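Long-range contact in flavin prenyltransferase UbiX (Aquifex aeolicus, PDB 2EJB), which probably makes the prenylated FMN cofactor of UbiD decarboxylases by joining a dimethylallyl group from dimethylallyl phosphate to reduced FMN, without a metal: residues H81-P89 and K172-E180. Residues are numbered along the deposited sequence; the frame is centred on the assembly and turned at random.
Sequences HYRGVYVVP and KLLDVLRIE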
loop_
_atom_site.group_PDB
_atom_site.type_symbol
_atom_site.label_atom_id
_atom_site.label_comp_id
_atom_site.label_asym_id
_atom_site.label_seq_id
_atom_site.Cartn_x
_atom_site.Cartn_y
_atom_site.Cartn_z
ATOM N N HIS A 81 10.080 9.946 26.547
ATOM C CA HIS A 81 9.281 9.168 27.489
ATOM C C HIS A 81 8.032 8.530 26.877
ATOM O O HIS A 81 7.260 7.867 27.569
ATOM C CB HIS A 81 8.898 10.053 28.678
ATOM C CG HIS A 81 10.078 10.575 29.437
ATOM N ND1 HIS A 81 10.926 9.752 30.150
ATOM C CD2 HIS A 81 10.570 11.828 29.573
ATOM C CE1 HIS A 81 11.890 10.478 30.691
ATOM N NE2 HIS A 81 11.696 11.740 30.355
ATOM N N TYR A 82 7.842 8.727 25.577
ATOM C CA TYR A 82 6.689 8.163 24.880
ATOM C C TYR A 82 7.000 6.769 24.352
ATOM O O TYR A 82 8.149 6.446 24.065
ATOM C CB TYR A 82 6.287 9.062 23.711
ATOM C CG TYR A 82 5.635 10.361 24.127
ATOM C CD1 TYR A 82 4.304 10.623 23.805
ATOM C CD2 TYR A 82 6.341 11.321 24.846
ATOM C CE1 TYR A 82 3.691 11.809 24.189
ATOM C CE2 TYR A 82 5.733 12.520 25.239
ATOM C CZ TYR A 82 4.407 12.750 24.905
ATOM O OH TYR A 82 3.785 13.911 25.285
ATOM N N ARG A 83 5.969 5.946 24.216
ATOM C CA ARG A 83 6.153 4.596 23.713
ATOM C C ARG A 83 6.353 4.618 22.201
ATOM O O ARG A 83 6.929 3.697 21.629
ATOM C CB ARG A 83 4.942 3.736 24.064
ATOM C CG ARG A 83 5.074 2.291 23.615
ATOM C CD ARG A 83 3.918 1.454 24.102
ATOM N NE ARG A 83 4.069 0.058 23.711
ATOM C CZ ARG A 83 3.336 -0.936 24.198
ATOM N NH1 ARG A 83 2.396 -0.693 25.103
ATOM N NH2 ARG A 83 3.530 -2.171 23.767
ATOM N N GLY A 84 5.872 5.674 21.555
ATOM C CA GLY A 84 6.023 5.776 20.114
ATOM C C GLY A 84 5.253 6.930 19.502
ATOM O O GLY A 84 4.423 7.572 20.155
ATOM N N VAL A 85 5.538 7.203 18.238
ATOM C CA VAL A 85 4.863 8.276 17.530
ATOM C C VAL A 85 4.231 7.757 16.258
ATOM O O VAL A 85 4.909 7.156 15.420
ATOM C CB VAL A 85 5.832 9.405 17.147
ATOM C CG1 VAL A 85 5.121 10.418 16.253
ATOM C CG2 VAL A 85 6.351 10.084 18.401
ATOM N N TYR A 86 2.931 7.990 16.122
ATOM C CA TYR A 86 2.186 7.581 14.937
ATOM C C TYR A 86 1.865 8.791 14.079
ATOM O O TYR A 86 1.543 9.864 14.596
ATOM C CB TYR A 86 0.852 6.919 15.307
ATOM C CG TYR A 86 0.954 5.520 15.867
ATOM C CD1 TYR A 86 0.614 5.254 17.195
ATOM C CD2 TYR A 86 1.363 4.455 15.066
ATOM C CE1 TYR A 86 0.678 3.962 17.709
ATOM C CE2 TYR A 86 1.430 3.161 15.571
ATOM C CZ TYR A 86 1.084 2.923 16.893
ATOM O OH TYR A 86 1.140 1.646 17.400
ATOM N N VAL A 87 1.964 8.608 12.769
ATOM C CA VAL A 87 1.625 9.639 11.797
ATOM C C VAL A 87 0.694 8.856 10.879
ATOM O O VAL A 87 1.116 8.264 9.878
ATOM C CB VAL A 87 2.863 10.143 11.019
ATOM C CG1 VAL A 87 2.438 11.160 9.973
ATOM C CG2 VAL A 87 3.858 10.783 11.984
ATOM N N VAL A 88 -0.579 8.842 11.265
ATOM C CA VAL A 88 -1.617 8.096 10.570
ATOM C C VAL A 88 -2.865 8.927 10.264
ATOM O O VAL A 88 -3.587 9.338 11.173
ATOM C CB VAL A 88 -2.055 6.881 11.428
ATOM C CG1 VAL A 88 -3.131 6.085 10.704
ATOM C CG2 VAL A 88 -0.844 6.006 11.759
ATOM N N PRO A 89 -3.115 9.209 8.977
ATOM C CA PRO A 89 -2.276 8.769 7.860
ATOM C C PRO A 89 -1.168 9.788 7.626
ATOM O O PRO A 89 -1.278 10.934 8.049
ATOM C CB PRO A 89 -3.255 8.718 6.696
ATOM C CG PRO A 89 -4.140 9.892 6.981
ATOM C CD PRO A 89 -4.387 9.774 8.484
ATOM N N LYS A 172 -2.319 -3.747 12.471
ATOM C CA LYS A 172 -0.945 -3.822 11.998
ATOM C C LYS A 172 -0.130 -2.709 12.646
ATOM O O LYS A 172 1.009 -2.915 13.059
ATOM C CB LYS A 172 -0.900 -3.677 10.472
ATOM C CG LYS A 172 -0.868 -4.998 9.719
ATOM C CD LYS A 172 0.473 -5.688 9.932
ATOM C CE LYS A 172 0.612 -6.939 9.087
ATOM N NZ LYS A 172 1.929 -7.606 9.306
ATOM N N LEU A 173 -0.731 -1.527 12.735
ATOM C CA LEU A 173 -0.059 -0.380 13.333
ATOM C C LEU A 173 0.239 -0.609 14.805
ATOM O O LEU A 173 1.301 -0.232 15.295
ATOM C CB LEU A 173 -0.914 0.867 13.157
ATOM C CG LEU A 173 -0.954 1.353 11.708
ATOM C CD1 LEU A 173 -2.086 2.354 11.521
ATOM C CD2 LEU A 173 0.401 1.971 11.351
ATOM N N LEU A 174 -0.702 -1.224 15.511
ATOM C CA LEU A 174 -0.501 -1.497 16.923
ATOM C C LEU A 174 0.556 -2.579 17.114
ATOM O O LEU A 174 1.363 -2.500 18.035
ATOM C CB LEU A 174 -1.826 -1.896 17.583
ATOM C CG LEU A 174 -2.772 -0.700 17.786
ATOM C CD1 LEU A 174 -4.158 -1.191 18.158
ATOM C CD2 LEU A 174 -2.217 0.240 18.849
ATOM N N ASP A 175 0.565 -3.584 16.240
ATOM C CA ASP A 175 1.556 -4.650 16.342
ATOM C C ASP A 175 2.966 -4.097 16.184
ATOM O O ASP A 175 3.914 -4.630 16.759
ATOM C CB ASP A 175 1.324 -5.728 15.278
ATOM C CG ASP A 175 0.072 -6.539 15.530
ATOM O OD1 ASP A 175 -0.399 -6.566 16.690
ATOM O OD2 ASP A 175 -0.430 -7.166 14.572
ATOM N N VAL A 176 3.107 -3.035 15.393
ATOM C CA VAL A 176 4.416 -2.436 15.187
ATOM C C VAL A 176 5.030 -2.038 16.528
ATOM O O VAL A 176 6.232 -2.199 16.743
ATOM C CB VAL A 176 4.338 -1.188 14.282
ATOM C CG1 VAL A 176 5.698 -0.499 14.227
ATOM C CG2 VAL A 176 3.898 -1.589 12.883
ATOM N N LEU A 177 4.211 -1.527 17.439
ATOM C CA LEU A 177 4.733 -1.121 18.734
ATOM C C LEU A 177 4.447 -2.129 19.845
ATOM O O LEU A 177 4.577 -1.815 21.029
ATOM C CB LEU A 177 4.192 0.267 19.089
ATOM C CG LEU A 177 5.064 1.459 18.661
ATOM C CD1 LEU A 177 5.759 1.214 17.330
ATOM C CD2 LEU A 177 4.183 2.692 18.593
ATOM N N ARG A 178 4.075 -3.345 19.455
ATOM C CA ARG A 178 3.789 -4.418 20.405
ATOM C C ARG A 178 2.662 -4.124 21.386
ATOM O O ARG A 178 2.669 -4.628 22.507
ATOM C CB ARG A 178 5.053 -4.774 21.195
ATOM C CG ARG A 178 5.988 -5.747 20.498
ATOM C CD ARG A 178 6.352 -5.286 19.104
ATOM N NE ARG A 178 7.308 -6.181 18.459
ATOM C CZ ARG A 178 7.611 -6.134 17.165
ATOM N NH1 ARG A 178 7.027 -5.235 16.380
ATOM N NH2 ARG A 178 8.497 -6.981 16.654
ATOM N N ILE A 179 1.699 -3.310 20.979
ATOM C CA ILE A 179 0.580 -3.003 21.860
ATOM C C ILE A 179 -0.483 -4.084 21.677
ATOM O O ILE A 179 -1.000 -4.271 20.576
ATOM C CB ILE A 179 -0.022 -1.622 21.537
ATOM C CG1 ILE A 179 1.018 -0.528 21.801
ATOM C CG2 ILE A 179 -1.267 -1.386 22.380
ATOM C CD1 ILE A 179 0.516 0.877 21.532
ATOM N N GLU A 180 -0.794 -4.802 22.754
ATOM C CA GLU A 180 -1.786 -5.876 22.711
ATOM C C GLU A 180 -3.169 -5.334 22.364
ATOM O O GLU A 180 -3.569 -4.273 22.854
ATOM C CB GLU A 180 -1.839 -6.611 24.061
ATOM C CG GLU A 180 -2.262 -5.746 25.257
ATOM C CD GLU A 180 -2.453 -6.543 26.545
ATOM O OE1 GLU A 180 -1.477 -7.159 27.020
ATOM O OE2 GLU A 180 -3.581 -6.552 27.085
#
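G84 and L177 bring the backbones to 7.2 Å between their CA atoms, and Y86 and L173 to 8.4 Å, where the end of helix 162-176 lies over strand 82-90, an inner strand of the parallel sheet in this Rossmann-like flavoprotein fold. The helix finishes in a Schellman motif with R178 as the C-prime residue, and two side chains of the strand reach carbonyls at this end. R83 reaches the turn after the helix because its CG is anti to the backbone N (chi1 -178°) and its chain stays extended as far as NE. R83 NH2 donates to L177 O at 3.0 Å, a bent bond (136° at the hydrogen), and R83 NE adds a weak one to the same oxygen. Over one face of the R83 guanidinium sits I179, its CG1 3.4 Å from R83 CZ and centred on the group. A leucine in place of R83 would probably leave L177 O without its two donors and I179 CG1 without the flat group it packs on. Y86 OH donates a hydrogen bond to L173 O, 2.8 Å away; the donor stands above the carbonyl plane, 51° out of it, while the oxygen lies near the plane of the ring. L20 of helix 14-26 and strands 3-8 and 121-125 close in around Y86; in this largely apolar setting L173 O gives the buried hydroxyl a partner. Further along the strand V88 CG2 and L173 CD1 meet tip to tip, 3.9 Å apart. K172, predicted to bind dimethylallyl phosphate, takes no part here; its NZ is hydrogen-bonded to A128 O of the second subunit. CD2 of L177, arriving from the opposite direction to Y86, packs on G84 CA and meets the ring obliquely, 3.5 Å from Y86 CZ.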